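Local structure of Os03g0854200 protein (Oryza sativa Japonica Group, 3HKM) at residues K135-E147 with Q161-N173. The protein probably serves in the RNA-degrading exosome, binds double-stranded DNA and single-stranded RNA, and shows hydrolytic DNase and phosphorolytic RNase activities in vitro. Residues are numbered along the deposited sequence; the frame is centred on the assembly and turned at random.
Sequences KHLAVAIGCGVLE and QQLKSFAHLVFPN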
loop_
_atom_site.group_PDB
_atom_site.type_symbol
_atom_site.label_atom_id
_atom_site.label_comp_id
_atom_site.label_asym_id
_atom_site.label_seq_id
_atom_site.Cartn_x
_atom_site.Cartn_y
_atom_site.Cartn_z
ATOM N N LYS A 135 -2.032 -12.418 -8.086
ATOM C CA LYS A 135 -2.864 -13.472 -7.492
ATOM C C LYS A 135 -4.220 -12.896 -7.060
ATOM O O LYS A 135 -5.250 -13.564 -7.107
ATOM C CB LYS A 135 -2.184 -14.076 -6.256
ATOM C CG LYS A 135 -0.871 -14.814 -6.481
ATOM C CD LYS A 135 -0.451 -15.477 -5.172
ATOM C CE LYS A 135 1.024 -15.860 -5.136
ATOM N NZ LYS A 135 1.311 -17.174 -5.795
ATOM N N HIS A 136 -4.191 -11.646 -6.617
ATOM C CA HIS A 136 -5.360 -10.959 -6.086
ATOM C C HIS A 136 -4.967 -9.511 -5.839
ATOM O O HIS A 136 -3.781 -9.175 -5.828
ATOM C CB HIS A 136 -5.799 -11.594 -4.765
ATOM C CG HIS A 136 -4.657 -11.925 -3.857
ATOM N ND1 HIS A 136 -3.918 -10.957 -3.211
ATOM C CD2 HIS A 136 -4.104 -13.112 -3.514
ATOM C CE1 HIS A 136 -2.967 -11.535 -2.497
ATOM N NE2 HIS A 136 -3.058 -12.842 -2.663
ATOM N N LEU A 137 -5.966 -8.657 -5.649
ATOM C CA LEU A 137 -5.735 -7.268 -5.260
ATOM C C LEU A 137 -5.189 -7.176 -3.833
ATOM O O LEU A 137 -5.520 -7.998 -2.979
ATOM C CB LEU A 137 -7.044 -6.480 -5.324
ATOM C CG LEU A 137 -7.422 -5.704 -6.581
ATOM C CD1 LEU A 137 -7.242 -6.531 -7.842
ATOM C CD2 LEU A 137 -8.844 -5.192 -6.450
ATOM N N ALA A 138 -4.360 -6.169 -3.582
ATOM C CA ALA A 138 -3.967 -5.817 -2.223
ATOM C C ALA A 138 -4.620 -4.487 -1.837
ATOM O O ALA A 138 -4.422 -3.471 -2.501
ATOM C CB ALA A 138 -2.459 -5.736 -2.094
ATOM N N VAL A 139 -5.409 -4.505 -0.769
ATOM C CA VAL A 139 -6.050 -3.297 -0.267
ATOM C C VAL A 139 -5.605 -3.062 1.180
ATOM O O VAL A 139 -5.925 -3.842 2.072
ATOM C CB VAL A 139 -7.603 -3.377 -0.399
ATOM C CG1 VAL A 139 -8.286 -2.370 0.502
ATOM C CG2 VAL A 139 -8.022 -3.157 -1.839
ATOM N N ALA A 140 -4.844 -1.994 1.401
ATOM C CA ALA A 140 -4.257 -1.732 2.712
ATOM C C ALA A 140 -4.972 -0.599 3.438
ATOM O O ALA A 140 -5.439 0.342 2.809
ATOM C CB ALA A 140 -2.775 -1.414 2.576
ATOM N N ILE A 141 -5.051 -0.693 4.762
ATOM C CA ILE A 141 -5.700 0.338 5.569
ATOM C C ILE A 141 -4.958 0.563 6.885
ATOM O O ILE A 141 -4.685 -0.387 7.619
ATOM C CB ILE A 141 -7.168 -0.023 5.889
ATOM C CG1 ILE A 141 -7.984 -0.196 4.602
ATOM C CG2 ILE A 141 -7.790 1.036 6.779
ATOM C CD1 ILE A 141 -9.415 -0.632 4.839
ATOM N N GLY A 142 -4.637 1.821 7.172
ATOM C CA GLY A 142 -4.036 2.189 8.442
ATOM C C GLY A 142 -5.101 2.326 9.517
ATOM O O GLY A 142 -5.974 3.177 9.428
ATOM N N CYS A 143 -5.042 1.465 10.525
ATOM C CA CYS A 143 -6.028 1.473 11.599
ATOM C C CYS A 143 -5.404 2.030 12.859
ATOM O O CYS A 143 -4.308 1.637 13.227
ATOM C CB CYS A 143 -6.510 0.056 11.893
ATOM S SG CYS A 143 -6.933 -0.922 10.458
ATOM N N GLY A 144 -6.104 2.945 13.514
ATOM C CA GLY A 144 -5.651 3.496 14.776
ATOM C C GLY A 144 -6.531 2.973 15.886
ATOM O O GLY A 144 -7.718 2.730 15.679
ATOM N N VAL A 145 -5.962 2.772 17.066
ATOM C CA VAL A 145 -6.774 2.327 18.194
ATOM C C VAL A 145 -6.849 3.399 19.274
ATOM O O VAL A 145 -5.824 3.880 19.765
ATOM C CB VAL A 145 -6.275 0.999 18.798
ATOM C CG1 VAL A 145 -7.362 0.400 19.674
ATOM C CG2 VAL A 145 -5.879 0.027 17.695
ATOM N N LEU A 146 -8.078 3.766 19.630
ATOM C CA LEU A 146 -8.326 4.822 20.602
ATOM C C LEU A 146 -8.262 4.324 22.041
ATOM O O LEU A 146 -8.389 3.129 22.301
ATOM C CB LEU A 146 -9.681 5.478 20.338
ATOM C CG LEU A 146 -9.783 6.229 19.010
ATOM C CD1 LEU A 146 -11.162 6.853 18.850
ATOM C CD2 LEU A 146 -8.686 7.280 18.930
ATOM N N GLU A 147 -8.078 5.271 22.958
ATOM C CA GLU A 147 -7.928 5.017 24.395
ATOM C C GLU A 147 -8.610 3.754 24.949
ATOM O O GLU A 147 -7.942 2.893 25.530
ATOM C CB GLU A 147 -8.362 6.256 25.193
ATOM C CG GLU A 147 -9.487 7.066 24.543
ATOM C CD GLU A 147 -8.988 8.074 23.505
ATOM O OE1 GLU A 147 -9.796 8.918 23.054
ATOM O OE2 GLU A 147 -7.791 8.026 23.144
ATOM N N GLN A 161 0.039 11.006 15.843
ATOM C CA GLN A 161 0.782 11.617 16.952
ATOM C C GLN A 161 -0.012 11.542 18.257
ATOM O O GLN A 161 0.506 11.841 19.333
ATOM C CB GLN A 161 1.127 13.082 16.620
ATOM C CG GLN A 161 1.393 14.001 17.830
ATOM C CD GLN A 161 2.876 14.307 18.084
ATOM O OE1 GLN A 161 3.746 13.461 17.877
ATOM N NE2 GLN A 161 3.162 15.526 18.546
ATOM N N GLN A 162 -1.270 11.133 18.162
ATOM C CA GLN A 162 -2.128 11.064 19.332
ATOM C C GLN A 162 -2.208 9.642 19.871
ATOM O O GLN A 162 -1.873 9.387 21.030
ATOM C CB GLN A 162 -3.529 11.596 19.005
ATOM C CG GLN A 162 -3.605 13.126 18.826
ATOM C CD GLN A 162 -4.968 13.613 18.318
ATOM O OE1 GLN A 162 -5.448 13.191 17.257
ATOM N NE2 GLN A 162 -5.590 14.514 19.076
ATOM N N LEU A 163 -2.635 8.711 19.026
ATOM C CA LEU A 163 -2.909 7.346 19.466
ATOM C C LEU A 163 -1.674 6.580 19.951
ATOM O O LEU A 163 -0.538 7.006 19.723
ATOM C CB LEU A 163 -3.618 6.565 18.361
ATOM C CG LEU A 163 -5.101 6.880 18.146
ATOM C CD1 LEU A 163 -5.309 8.332 17.779
ATOM C CD2 LEU A 163 -5.673 5.964 17.076
ATOM N N LYS A 164 -1.921 5.449 20.621
ATOM C CA LYS A 164 -0.863 4.603 21.179
ATOM C C LYS A 164 -0.796 3.232 20.517
ATOM O O LYS A 164 0.158 2.489 20.706
ATOM C CB LYS A 164 -1.046 4.418 22.690
ATOM C CG LYS A 164 -0.235 5.386 23.555
ATOM C CD LYS A 164 0.188 4.704 24.855
ATOM C CE LYS A 164 -1.011 4.124 25.624
ATOM N NZ LYS A 164 -0.647 2.921 26.459
ATOM N N SER A 165 -1.829 2.899 19.754
ATOM C CA SER A 165 -1.915 1.613 19.087
ATOM C C SER A 165 -2.277 1.842 17.639
ATOM O O SER A 165 -3.042 2.745 17.320
ATOM C CB SER A 165 -3.004 0.741 19.723
ATOM O OG SER A 165 -2.838 0.585 21.122
ATOM N N PHE A 166 -1.724 1.018 16.759
ATOM C CA PHE A 166 -2.251 0.942 15.406
ATOM C C PHE A 166 -1.675 -0.191 14.560
ATOM O O PHE A 166 -0.671 -0.802 14.908
ATOM C CB PHE A 166 -2.199 2.301 14.689
ATOM C CG PHE A 166 -0.828 2.880 14.550
ATOM C CD1 PHE A 166 -0.452 3.982 15.304
ATOM C CD2 PHE A 166 0.069 2.353 13.637
ATOM C CE1 PHE A 166 0.807 4.536 15.164
ATOM C CE2 PHE A 166 1.337 2.901 13.488
ATOM C CZ PHE A 166 1.706 3.997 14.254
ATOM N N ALA A 167 -2.351 -0.474 13.457
ATOM C CA ALA A 167 -2.001 -1.601 12.622
ATOM C C ALA A 167 -2.035 -1.185 11.161
ATOM O O ALA A 167 -2.888 -0.414 10.747
ATOM C CB ALA A 167 -2.969 -2.741 12.866
ATOM N N HIS A 168 -1.086 -1.685 10.387
ATOM C CA HIS A 168 -1.185 -1.595 8.941
ATOM C C HIS A 168 -1.728 -2.918 8.443
ATOM O O HIS A 168 -1.036 -3.928 8.500
ATOM C CB HIS A 168 0.180 -1.325 8.317
ATOM C CG HIS A 168 0.715 0.045 8.600
ATOM N ND1 HIS A 168 2.060 0.345 8.549
ATOM C CD2 HIS A 168 0.087 1.193 8.950
ATOM C CE1 HIS A 168 2.235 1.622 8.847
ATOM N NE2 HIS A 168 1.054 2.158 9.092
ATOM N N LEU A 169 -2.974 -2.925 7.982
ATOM C CA LEU A 169 -3.560 -4.159 7.464
ATOM C C LEU A 169 -3.651 -4.121 5.948
ATOM O O LEU A 169 -3.907 -3.077 5.350
ATOM C CB LEU A 169 -4.944 -4.427 8.070
ATOM C CG LEU A 169 -5.048 -4.450 9.601
ATOM C CD1 LEU A 169 -6.495 -4.653 10.040
ATOM C CD2 LEU A 169 -4.127 -5.497 10.228
ATOM N N VAL A 170 -3.412 -5.268 5.329
ATOM C CA VAL A 170 -3.574 -5.391 3.897
ATOM C C VAL A 170 -4.320 -6.679 3.583
ATOM O O VAL A 170 -3.903 -7.780 3.938
ATOM C CB VAL A 170 -2.235 -5.169 3.111
ATOM C CG1 VAL A 170 -1.042 -5.192 4.053
ATOM C CG2 VAL A 170 -2.093 -6.132 1.935
ATOM N N PHE A 171 -5.477 -6.494 2.963
ATOM C CA PHE A 171 -6.405 -7.574 2.723
ATOM C C PHE A 171 -6.317 -7.998 1.271
ATOM O O PHE A 171 -6.121 -7.161 0.392
ATOM C CB PHE A 171 -7.824 -7.115 3.054
ATOM C CG PHE A 171 -7.939 -6.381 4.360
ATOM C CD1 PHE A 171 -8.370 -7.033 5.504
ATOM C CD2 PHE A 171 -7.621 -5.039 4.445
ATOM C CE1 PHE A 171 -8.481 -6.359 6.705
ATOM C CE2 PHE A 171 -7.731 -4.364 5.647
ATOM C CZ PHE A 171 -8.162 -5.029 6.775
ATOM N N PRO A 172 -6.460 -9.308 1.021
ATOM C CA PRO A 172 -6.528 -9.902 -0.312
ATOM C C PRO A 172 -7.937 -9.739 -0.831
ATOM O O PRO A 172 -8.866 -9.874 -0.045
ATOM C CB PRO A 172 -6.264 -11.390 -0.050
ATOM C CG PRO A 172 -5.979 -11.516 1.437
ATOM C CD PRO A 172 -6.592 -10.324 2.075
ATOM N N ASN A 173 -8.100 -9.449 -2.118
ATOM C CA ASN A 173 -9.432 -9.271 -2.687
ATOM C C ASN A 173 -9.525 -9.835 -4.099
ATOM O O ASN A 173 -8.728 -9.471 -4.965
ATOM C CB ASN A 173 -9.825 -7.791 -2.677
ATOM C CG ASN A 173 -11.313 -7.579 -2.873
ATOM O OD1 ASN A 173 -12.053 -7.347 -1.914
ATOM N ND2 ASN A 173 -11.761 -7.665 -4.115
HETATM O O HOH W 1 -4.792 4.552 21.967
#
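With CG turned beside the backbone N and opposite the carbonyl carbon (chi1 -46°), Phe171 brings the edge of its ring to Val139 O, 3.2 Å from Phe171 CD2; its side chain and that of Ile141 cross at roughly a right angle, Ile141 CD1 lying 4.2 Å from Phe171 CE2. Cys143 takes the same turn about chi1, which sets SG against Leu169 CD1 at 3.8 Å. Strands 138-145 and 165-172 thus illustrate how an antiparallel pair sorts its side chains: Val139, Ile141, Cys143, Leu169 and Phe171 share one face, and from it Val139 and Cys143 reach helix 205-229. On the other, Ala140 CB meets Val170 CB at 3.8 Å, and Ala140 and His168 pack on helix 115-130. Backbone bonds run between the faces, among them a nearly straight one from Cys143 N to Ala167 O (2.9 Å, 175°). At one end Pro172 CB lies over a face of the His136 ring, a CH-pi contact; at the other, Leu163 CD2 lies against the backbone of Gly144 and Val145, and Leu146 CD2 rests 3.7 Å from Leu163 CG. Replacing Leu163 with an alanine would probably leave Leu146 CD2 without its apolar partner and that backbone less covered. Most amides and carbonyls facing across the pair bond to each other, Ser165 N being a buried exception, which lets largely apolar strands sit between helices of the RNase PH fold.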